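Local structure of proto-oncogene vav (Homo sapiens, 6NEW) at residues A[47-52]-A[99-104]; A[314-319]-A[329-334]; A[360-365]-A[393-398]. The protein probably acts as a guanine nucleotide exchange factor for Rho-family GTPases such as Rac, through a DH domain followed by PH and zinc-binding C1 domains. All blocks are in the same frame, centred on the assembly; numbering follows the deposited sequence.

Contact 1: residues A[47-52]-A[99-104]; sequences EIQQTE and EMKEAL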
loop_
_atom_site.group_PDB
_atom_site.type_symbol
_atom_site.label_atom_id
_atom_site.label_comp_id
_atom_site.label_asym_id
_atom_site.label_seq_id
_atom_site.Cartn_x
_atom_site.Cartn_y
_atom_site.Cartn_z
ATOM N N GLU A 47 -11.903 1.296 -26.901
ATOM C CA GLU A 47 -12.016 1.939 -25.587
ATOM C C GLU A 47 -10.632 2.135 -24.975
ATOM O O GLU A 47 -10.331 3.238 -24.542
ATOM C CB GLU A 47 -12.927 1.149 -24.636
ATOM C CG GLU A 47 -13.592 2.045 -23.600
ATOM C CD GLU A 47 -14.250 1.344 -22.425
ATOM O OE1 GLU A 47 -14.941 0.321 -22.639
ATOM O OE2 GLU A 47 -14.111 1.849 -21.287
ATOM N N ILE A 48 -9.778 1.095 -25.010
ATOM C CA ILE A 48 -8.397 1.133 -24.511
ATOM C C ILE A 48 -7.615 2.283 -25.159
ATOM O O ILE A 48 -6.954 3.047 -24.452
ATOM C CB ILE A 48 -7.693 -0.253 -24.668
ATOM C CG1 ILE A 48 -8.228 -1.258 -23.620
ATOM C CG2 ILE A 48 -6.169 -0.133 -24.575
ATOM C CD1 ILE A 48 -8.008 -2.736 -23.940
ATOM N N GLN A 49 -7.740 2.432 -26.491
ATOM C CA GLN A 49 -7.064 3.472 -27.264
ATOM C C GLN A 49 -7.619 4.871 -27.002
ATOM O O GLN A 49 -6.849 5.777 -26.699
ATOM C CB GLN A 49 -7.114 3.151 -28.759
ATOM C CG GLN A 49 -6.107 3.960 -29.577
ATOM C CD GLN A 49 -6.246 3.781 -31.070
ATOM O OE1 GLN A 49 -6.841 2.820 -31.569
ATOM N NE2 GLN A 49 -5.666 4.698 -31.819
ATOM N N GLN A 50 -8.941 5.044 -27.137
ATOM C CA GLN A 50 -9.611 6.330 -26.954
ATOM C C GLN A 50 -9.469 6.877 -25.532
ATOM O O GLN A 50 -9.263 8.086 -25.375
ATOM C CB GLN A 50 -11.083 6.268 -27.408
ATOM C CG GLN A 50 -11.232 6.196 -28.933
ATOM C CD GLN A 50 -12.590 5.749 -29.437
ATOM O OE1 GLN A 50 -13.619 5.848 -28.752
ATOM N NE2 GLN A 50 -12.619 5.259 -30.671
ATOM N N THR A 51 -9.548 6.004 -24.505
ATOM C CA THR A 51 -9.388 6.439 -23.110
ATOM C C THR A 51 -7.944 6.857 -22.841
ATOM O O THR A 51 -7.736 7.825 -22.121
ATOM C CB THR A 51 -9.931 5.431 -22.097
ATOM O OG1 THR A 51 -9.252 4.186 -22.245
ATOM C CG2 THR A 51 -11.450 5.262 -22.180
ATOM N N GLU A 52 -6.959 6.172 -23.463
ATOM C CA GLU A 52 -5.543 6.513 -23.336
ATOM C C GLU A 52 -5.236 7.838 -24.021
ATOM O O GLU A 52 -4.399 8.588 -23.514
ATOM C CB GLU A 52 -4.633 5.401 -23.872
ATOM C CG GLU A 52 -3.168 5.544 -23.462
ATOM C CD GLU A 52 -2.869 5.558 -21.968
ATOM O OE1 GLU A 52 -3.547 4.823 -21.213
ATOM O OE2 GLU A 52 -1.936 6.286 -21.556
ATOM N N GLU A 99 3.534 3.576 -28.602
ATOM C CA GLU A 99 3.856 2.147 -28.702
ATOM C C GLU A 99 2.605 1.279 -28.703
ATOM O O GLU A 99 2.641 0.164 -29.231
ATOM C CB GLU A 99 4.811 1.710 -27.581
ATOM C CG GLU A 99 6.216 2.264 -27.736
ATOM C CD GLU A 99 7.255 1.609 -26.850
ATOM O OE1 GLU A 99 7.540 0.406 -27.054
ATOM O OE2 GLU A 99 7.816 2.311 -25.978
ATOM N N MET A 100 1.499 1.790 -28.110
ATOM C CA MET A 100 0.200 1.116 -28.072
ATOM C C MET A 100 -0.450 1.257 -29.448
ATOM O O MET A 100 -0.925 0.259 -29.985
ATOM C CB MET A 100 -0.710 1.707 -26.977
ATOM C CG MET A 100 -2.081 1.047 -26.899
ATOM S SD MET A 100 -3.309 1.940 -25.917
ATOM C CE MET A 100 -3.368 3.431 -26.787
ATOM N N LYS A 101 -0.437 2.489 -30.022
ATOM C CA LYS A 101 -0.975 2.790 -31.353
ATOM C C LYS A 101 -0.282 1.930 -32.427
ATOM O O LYS A 101 -0.962 1.405 -33.308
ATOM C CB LYS A 101 -0.853 4.291 -31.675
ATOM C CG LYS A 101 -1.991 5.133 -31.110
ATOM C CD LYS A 101 -1.822 6.589 -31.486
ATOM C CE LYS A 101 -2.919 7.469 -30.944
ATOM N NZ LYS A 101 -2.534 8.908 -30.985
ATOM N N GLU A 102 1.055 1.745 -32.309
ATOM C CA GLU A 102 1.861 0.904 -33.199
ATOM C C GLU A 102 1.459 -0.564 -33.051
ATOM O O GLU A 102 1.366 -1.269 -34.055
ATOM C CB GLU A 102 3.364 1.071 -32.917
ATOM C CG GLU A 102 3.957 2.369 -33.447
ATOM C CD GLU A 102 5.078 2.980 -32.622
ATOM O OE1 GLU A 102 5.860 2.218 -32.008
ATOM O OE2 GLU A 102 5.186 4.228 -32.605
ATOM N N ALA A 103 1.214 -1.022 -31.805
ATOM C CA ALA A 103 0.792 -2.396 -31.520
ATOM C C ALA A 103 -0.632 -2.663 -32.042
ATOM O O ALA A 103 -0.890 -3.750 -32.558
ATOM C CB ALA A 103 0.868 -2.669 -30.032
ATOM N N LEU A 104 -1.536 -1.661 -31.935
ATOM C CA LEU A 104 -2.922 -1.754 -32.400
ATOM C C LEU A 104 -3.029 -1.737 -33.929
ATOM O O LEU A 104 -3.951 -2.342 -34.479
ATOM C CB LEU A 104 -3.803 -0.649 -31.784
ATOM C CG LEU A 104 -4.093 -0.745 -30.282
ATOM C CD1 LEU A 104 -4.550 0.578 -29.731
ATOM C CD2 LEU A 104 -5.122 -1.813 -29.974
#

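Contact 2: residues A[314-319]-A[329-334]; sequences SHMFLL and ELFFKT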
loop_
_atom_site.group_PDB
_atom_site.type_symbol
_atom_site.label_atom_id
_atom_site.label_comp_id
_atom_site.label_asym_id
_atom_site.label_seq_id
_atom_site.Cartn_x
_atom_site.Cartn_y
_atom_site.Cartn_z
ATOM N N SER A 314 -11.265 -9.563 34.436
ATOM C CA SER A 314 -10.925 -10.955 34.755
ATOM C C SER A 314 -10.495 -11.748 33.505
ATOM O O SER A 314 -10.044 -12.891 33.621
ATOM C CB SER A 314 -12.106 -11.650 35.430
ATOM O OG SER A 314 -13.140 -11.928 34.498
ATOM N N HIS A 315 -10.633 -11.145 32.328
ATOM C CA HIS A 315 -10.313 -11.789 31.070
ATOM C C HIS A 315 -8.818 -11.757 30.776
ATOM O O HIS A 315 -8.251 -10.700 30.492
ATOM C CB HIS A 315 -11.159 -11.187 29.957
ATOM C CG HIS A 315 -12.599 -11.108 30.329
ATOM N ND1 HIS A 315 -13.131 -9.965 30.905
ATOM C CD2 HIS A 315 -13.556 -12.059 30.271
ATOM C CE1 HIS A 315 -14.404 -10.240 31.127
ATOM N NE2 HIS A 315 -14.703 -11.493 30.774
ATOM N N MET A 316 -8.185 -12.936 30.883
ATOM C CA MET A 316 -6.756 -13.082 30.706
ATOM C C MET A 316 -6.296 -14.149 29.693
ATOM O O MET A 316 -7.006 -15.094 29.376
ATOM C CB MET A 316 -6.088 -13.344 32.076
ATOM C CG MET A 316 -4.802 -14.145 31.953
ATOM S SD MET A 316 -3.911 -14.729 33.391
ATOM C CE MET A 316 -5.208 -15.647 34.263
ATOM N N PHE A 317 -5.063 -13.962 29.217
ATOM C CA PHE A 317 -4.221 -14.854 28.454
ATOM C C PHE A 317 -2.818 -14.588 28.950
ATOM O O PHE A 317 -2.555 -13.533 29.550
ATOM C CB PHE A 317 -4.367 -14.741 26.940
ATOM C CG PHE A 317 -4.011 -13.456 26.240
ATOM C CD1 PHE A 317 -2.697 -13.196 25.845
ATOM C CD2 PHE A 317 -5.005 -12.559 25.856
ATOM C CE1 PHE A 317 -2.377 -12.026 25.145
ATOM C CE2 PHE A 317 -4.688 -11.401 25.139
ATOM C CZ PHE A 317 -3.377 -11.129 24.811
ATOM N N LEU A 318 -1.937 -15.578 28.763
ATOM C CA LEU A 318 -0.537 -15.553 29.174
ATOM C C LEU A 318 0.362 -15.255 27.996
ATOM O O LEU A 318 0.078 -15.659 26.874
ATOM C CB LEU A 318 -0.136 -16.912 29.796
ATOM C CG LEU A 318 -1.086 -17.512 30.854
ATOM C CD1 LEU A 318 -0.875 -19.029 30.976
ATOM C CD2 LEU A 318 -0.902 -16.829 32.204
ATOM N N LEU A 319 1.444 -14.536 28.265
ATOM C CA LEU A 319 2.472 -14.161 27.308
ATOM C C LEU A 319 3.771 -14.637 27.955
ATOM O O LEU A 319 4.248 -14.041 28.919
ATOM C CB LEU A 319 2.440 -12.635 27.039
ATOM C CG LEU A 319 3.549 -12.067 26.116
ATOM C CD1 LEU A 319 3.407 -12.576 24.690
ATOM C CD2 LEU A 319 3.523 -10.565 26.105
ATOM N N GLU A 329 0.875 -12.002 32.613
ATOM C CA GLU A 329 -0.563 -12.291 32.659
ATOM C C GLU A 329 -1.203 -10.997 32.199
ATOM O O GLU A 329 -0.924 -9.943 32.768
ATOM C CB GLU A 329 -1.051 -12.620 34.079
ATOM C CG GLU A 329 -0.499 -13.896 34.696
ATOM C CD GLU A 329 -1.277 -14.328 35.929
ATOM O OE1 GLU A 329 -1.739 -13.437 36.678
ATOM O OE2 GLU A 329 -1.421 -15.553 36.153
ATOM N N LEU A 330 -1.992 -11.065 31.137
ATOM C CA LEU A 330 -2.558 -9.886 30.519
ATOM C C LEU A 330 -4.039 -9.874 30.752
ATOM O O LEU A 330 -4.745 -10.786 30.305
ATOM C CB LEU A 330 -2.197 -9.863 29.001
ATOM C CG LEU A 330 -0.893 -9.157 28.535
ATOM C CD1 LEU A 330 0.304 -9.558 29.334
ATOM C CD2 LEU A 330 -0.593 -9.485 27.106
ATOM N N PHE A 331 -4.516 -8.840 31.467
ATOM C CA PHE A 331 -5.940 -8.720 31.807
ATOM C C PHE A 331 -6.608 -7.593 31.040
ATOM O O PHE A 331 -6.130 -6.456 31.060
ATOM C CB PHE A 331 -6.158 -8.534 33.319
ATOM C CG PHE A 331 -5.640 -9.649 34.189
ATOM C CD1 PHE A 331 -4.317 -9.651 34.632
ATOM C CD2 PHE A 331 -6.492 -10.660 34.630
ATOM C CE1 PHE A 331 -3.843 -10.676 35.450
ATOM C CE2 PHE A 331 -6.022 -11.684 35.453
ATOM C CZ PHE A 331 -4.698 -11.695 35.846
ATOM N N PHE A 332 -7.716 -7.925 30.385
ATOM C CA PHE A 332 -8.525 -6.998 29.603
ATOM C C PHE A 332 -9.878 -6.779 30.306
ATOM O O PHE A 332 -10.326 -7.665 31.053
ATOM C CB PHE A 332 -8.664 -7.491 28.147
ATOM C CG PHE A 332 -7.286 -7.586 27.541
ATOM C CD1 PHE A 332 -6.638 -6.450 27.071
ATOM C CD2 PHE A 332 -6.577 -8.790 27.564
ATOM C CE1 PHE A 332 -5.329 -6.522 26.608
ATOM C CE2 PHE A 332 -5.264 -8.848 27.131
ATOM C CZ PHE A 332 -4.656 -7.722 26.623
ATOM N N LYS A 333 -10.481 -5.584 30.125
ATOM C CA LYS A 333 -11.741 -5.236 30.780
ATOM C C LYS A 333 -12.885 -6.150 30.357
ATOM O O LYS A 333 -13.632 -6.595 31.222
ATOM C CB LYS A 333 -12.095 -3.750 30.623
ATOM C CG LYS A 333 -12.831 -3.204 31.840
ATOM C CD LYS A 333 -13.306 -1.780 31.659
ATOM C CE LYS A 333 -13.740 -1.219 32.992
ATOM N NZ LYS A 333 -14.801 -0.188 32.846
ATOM N N THR A 334 -12.965 -6.501 29.064
ATOM C CA THR A 334 -14.001 -7.385 28.522
ATOM C C THR A 334 -13.431 -8.636 27.852
ATOM O O THR A 334 -12.222 -8.727 27.614
ATOM C CB THR A 334 -14.898 -6.641 27.521
ATOM O OG1 THR A 334 -14.146 -6.288 26.358
ATOM C CG2 THR A 334 -15.581 -5.422 28.124
#

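Contact 3: residues A[360-365]-A[393-398]; sequences NGHDFQ and HRCRAS. With ZN (zinc ion), chain C.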
loop_
_atom_site.group_PDB
_atom_site.type_symbol
_atom_site.label_atom_id
_atom_site.label_comp_id
_atom_site.label_asym_id
_atom_site.label_seq_id
_atom_site.Cartn_x
_atom_site.Cartn_y
_atom_site.Cartn_z
ATOM N N ASN A 360 12.581 -25.869 2.642
ATOM C CA ASN A 360 13.633 -26.134 1.662
ATOM C C ASN A 360 14.954 -25.394 1.918
ATOM O O ASN A 360 15.507 -24.789 0.994
ATOM C CB ASN A 360 13.100 -25.843 0.241
ATOM C CG ASN A 360 11.714 -26.397 -0.039
ATOM O OD1 ASN A 360 10.780 -25.664 -0.386
ATOM N ND2 ASN A 360 11.537 -27.697 0.140
ATOM N N GLY A 361 15.435 -25.432 3.161
ATOM C CA GLY A 361 16.708 -24.813 3.542
ATOM C C GLY A 361 16.740 -23.323 3.826
ATOM O O GLY A 361 17.781 -22.788 4.210
ATOM N N HIS A 362 15.629 -22.627 3.634
ATOM C CA HIS A 362 15.631 -21.186 3.863
ATOM C C HIS A 362 15.468 -20.813 5.336
ATOM O O HIS A 362 15.297 -21.674 6.209
ATOM C CB HIS A 362 14.500 -20.535 3.047
ATOM C CG HIS A 362 14.585 -20.750 1.564
ATOM N ND1 HIS A 362 15.550 -20.115 0.795
ATOM C CD2 HIS A 362 13.778 -21.471 0.750
ATOM C CE1 HIS A 362 15.299 -20.472 -0.452
ATOM N NE2 HIS A 362 14.252 -21.301 -0.527
ATOM N N ASP A 363 15.560 -19.505 5.589
ATOM C CA ASP A 363 15.288 -18.844 6.857
ATOM C C ASP A 363 14.706 -17.487 6.495
ATOM O O ASP A 363 15.416 -16.475 6.439
ATOM C CB ASP A 363 16.518 -18.748 7.789
ATOM C CG ASP A 363 16.180 -18.211 9.180
ATOM O OD1 ASP A 363 14.980 -18.277 9.581
ATOM O OD2 ASP A 363 17.101 -17.711 9.861
ATOM N N PHE A 364 13.413 -17.504 6.155
ATOM C CA PHE A 364 12.704 -16.307 5.741
ATOM C C PHE A 364 12.363 -15.462 6.928
ATOM O O PHE A 364 11.745 -15.939 7.881
ATOM C CB PHE A 364 11.435 -16.642 4.926
ATOM C CG PHE A 364 11.703 -17.100 3.508
ATOM C CD1 PHE A 364 12.166 -16.203 2.543
ATOM C CD2 PHE A 364 11.453 -18.413 3.126
ATOM C CE1 PHE A 364 12.362 -16.611 1.227
ATOM C CE2 PHE A 364 11.636 -18.816 1.803
ATOM C CZ PHE A 364 12.117 -17.925 0.870
ATOM N N GLN A 365 12.770 -14.199 6.867
ATOM C CA GLN A 365 12.488 -13.246 7.923
ATOM C C GLN A 365 11.885 -12.020 7.310
ATOM O O GLN A 365 12.160 -11.742 6.139
ATOM C CB GLN A 365 13.756 -12.877 8.704
ATOM C CG GLN A 365 14.296 -14.010 9.588
ATOM C CD GLN A 365 15.722 -13.811 10.056
ATOM O OE1 GLN A 365 16.329 -12.736 9.920
ATOM N NE2 GLN A 365 16.294 -14.860 10.624
ATOM N N HIS A 393 17.938 -14.716 4.723
ATOM C CA HIS A 393 19.237 -14.058 4.929
ATOM C C HIS A 393 20.426 -14.863 4.319
ATOM O O HIS A 393 21.430 -14.256 3.947
ATOM C CB HIS A 393 19.458 -13.701 6.415
ATOM C CG HIS A 393 19.891 -14.856 7.263
ATOM N ND1 HIS A 393 19.098 -15.982 7.407
ATOM C CD2 HIS A 393 21.033 -15.028 7.970
ATOM C CE1 HIS A 393 19.781 -16.802 8.190
ATOM N NE2 HIS A 393 20.948 -16.268 8.559
ATOM N N ARG A 394 20.266 -16.198 4.154
ATOM C CA ARG A 394 21.260 -17.098 3.567
ATOM C C ARG A 394 21.437 -16.942 2.057
ATOM O O ARG A 394 22.571 -16.752 1.602
ATOM C CB ARG A 394 20.914 -18.559 3.852
ATOM C CG ARG A 394 21.065 -18.960 5.280
ATOM C CD ARG A 394 20.103 -20.076 5.560
ATOM N NE ARG A 394 19.990 -20.304 6.995
ATOM C CZ ARG A 394 19.288 -21.293 7.531
ATOM N NH1 ARG A 394 18.616 -22.135 6.757
ATOM N NH2 ARG A 394 19.255 -21.447 8.849
ATOM N N CYS A 395 20.349 -17.076 1.277
ATOM C CA CYS A 395 20.432 -17.008 -0.189
ATOM C C CYS A 395 20.014 -15.671 -0.762
ATOM O O CYS A 395 20.170 -15.453 -1.967
ATOM C CB CYS A 395 19.640 -18.152 -0.815
ATOM S SG CYS A 395 17.845 -17.936 -0.726
ATOM N N ARG A 396 19.415 -14.805 0.083
ATOM C CA ARG A 396 18.915 -13.462 -0.242
ATOM C C ARG A 396 17.695 -13.509 -1.178
ATOM O O ARG A 396 17.332 -12.484 -1.756
ATOM C CB ARG A 396 20.046 -12.523 -0.742
ATOM C CG ARG A 396 21.201 -12.426 0.271
ATOM C CD ARG A 396 22.341 -11.577 -0.206
ATOM N NE ARG A 396 22.255 -10.236 0.388
ATOM C CZ ARG A 396 21.844 -9.156 -0.280
ATOM N NH1 ARG A 396 21.776 -7.978 0.345
ATOM N NH2 ARG A 396 21.499 -9.242 -1.555
ATOM N N ALA A 397 17.009 -14.676 -1.250
ATOM C CA ALA A 397 15.765 -14.775 -2.010
ATOM C C ALA A 397 14.674 -13.957 -1.291
ATOM O O ALA A 397 14.545 -14.012 -0.062
ATOM C CB ALA A 397 15.315 -16.214 -2.153
ATOM N N SER A 398 13.976 -13.137 -2.067
ATOM C CA SER A 398 12.897 -12.284 -1.641
ATOM C C SER A 398 11.590 -12.990 -2.022
ATOM O O SER A 398 11.577 -13.686 -3.032
ATOM C CB SER A 398 13.016 -10.953 -2.363
ATOM O OG SER A 398 12.935 -11.146 -3.767
HETATM ZN ZN ZN C . 17.458 -19.255 1.147
HETATM O O HOH W 1 17.045 -23.902 8.084
#

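Contact 1: residues A[47-52]-A[99-104]
Met100 lays its terminal methyl against the side of helix 37-71, where CE meets Gln49 CA at 3.7 Å and packs equally closely on Glu52 CB. The chain leaves the backbone with CG anti to the backbone N (chi1 180°) and stays extended until it bends at the last torsion, which swings CE across the face of the partner helix, between Gln49 and Glu52. Its sulfur sits one atom back along the chain, SD 3.8 Å from Ile48 CG2, the branch methyl that stands anti to the backbone N of Ile48. One methionine thus touches Ile48, Gln49 and Glu52 through thioether and methyl alone.

Gln49 carries the other half of the contact. Its extended chain runs past Leu104 in the opposite direction, and CD1 of that leucine rests along the stem from CB to the amide, with CG at 3.7 Å. The Gln49 and Lys101 side chains cross at about a right angle, NE2 lying 3.8 Å from Lys101 CG; NE2 also makes a weak hydrogen bond to Glu53, one turn further on. No hydrogen bond joins the two segments. Glu52 offers only its aliphatic part here, while its carboxylate is held by His93, Tyr182 and a salt bridge with Arg178. Ile48 also packs on Leu185 and Leu189 of helix 182-191, and Met100 on Leu112 of helix 112-119. The local axes pass 10.9 Å apart at 156°, an almost antiparallel helix pair of the elongated, all-helical bundle that characterises the DH (RhoGEF) domain.

Contact 2: residues A[314-319]-A[329-334]
The antiparallel hairpin of strands 315-321 and 327-332 belongs to the beta-sheet of the PH domain and leads directly into its C-terminal helix 335-352. His315 pairs with Phe332 and Phe317 with Leu330 as hydrogen-bonded pairs, while Met316-Phe331 and Leu318-Glu329 are the non-hydrogen-bonded ones. Phe332 N gives a nearly straight bond to His315 O (2.8 Å), and Leu330 N one to Phe317 O (3.0 Å); the return bond from Phe317 N to Leu330 O is weak.

Side chains alternate between two faces. On the face turned to the helix, the Phe317 and Phe332 rings are near parallel, with planes at 20°, but slid so far apart that they barely overlap. Phe317 reaches this place with CG between its backbone N and carbonyl carbon (chi1 63°), and Leu330 CD2 packs on its CE1 at 3.7 Å. Helix 335-352 covers this layer: Trp341 stacks on Phe332, and Phe345 meets the Phe317 ring steeply.

The other face holds Met316 and Phe331, whose ring receives Met316 CB over its face in a CH-pi contact, 4.1 Å from CB to the centroid. Beyond it the sulfur makes an oblique Met-aromatic approach to the same ring. With CG of Met316 anti to the backbone N and the chain straight on to SD, the sulfur also touches the stem of Glu329, 3.6 Å from Glu329 CB.

Contact 3: residues A[360-365]-A[393-398]
Gly361 O receives the shortest polar bond between the segments, from Arg394 NH1 at 2.8 Å. The carbonyl oxygen lies in the guanidinium plane, yet the bond is bent (138° at the hydrogen) and the nitrogen stands well above the plane of the carbonyl group. NH1 also donates to a water at 2.7 Å, which makes a weak bond to His362 O, so direct and water-mediated links tie the arginine to the chain at 361-362. Arg394 gets there by an extended chain from CG to NE, and Asp363 CB packs over the centre of one guanidinium face, 3.8 Å from Arg394 CZ. The Asp363 carboxylate lies farther off, beyond salt-bridge range, and its charge may still steady the arginine. Its OD2 approaches His393 CE1 at 3.3 Å, with the carboxylate and imidazole planes almost perpendicular.

The zinc ion also joins the segments directly: His362 ND1 binds it at 2.1 Å and Cys395 SG at 2.3 Å, with Cys392 and Cys410 completing the site. The sulfur lies in the plane of the His362 ring, at its edge. Ala397 N donates to this same SG at 3.4 Å, a second-shell bond that probably tempers the charge on the thiolate. The imidazole is steadied too, since His362 NE2 is hydrogen-bonded to Pro408 O and Phe364 CZ sits over one ring face. A histidine from the start of the domain sharing zinc with a CxxC pair and a late cysteine is the hallmark of the three-cysteine, one-histidine zinc sites of C1 domains.

In the fold
The three contacts follow one another along the chain without overlap, each in a different domain: contact 1 in the DH helices, contact 2 in the PH sheet and contact 3 in the zinc-binding C1 module. Contacts 1 and 2 lie on opposite sides of the chain's centre, with their own centres 60 Å apart. Contact 3 touches neither; its nearest atoms are about 19 Å from those of contact 2 and about 26 Å from those of contact 1. Only contact 3 includes metal ligands, and its Phe364 side chain is also about 10 Å from the second zinc ion, which Cys375, Cys378, His400 and Cys403 bind. The contacts thus sample a helix pair, a strand pair and a metal site in three domains.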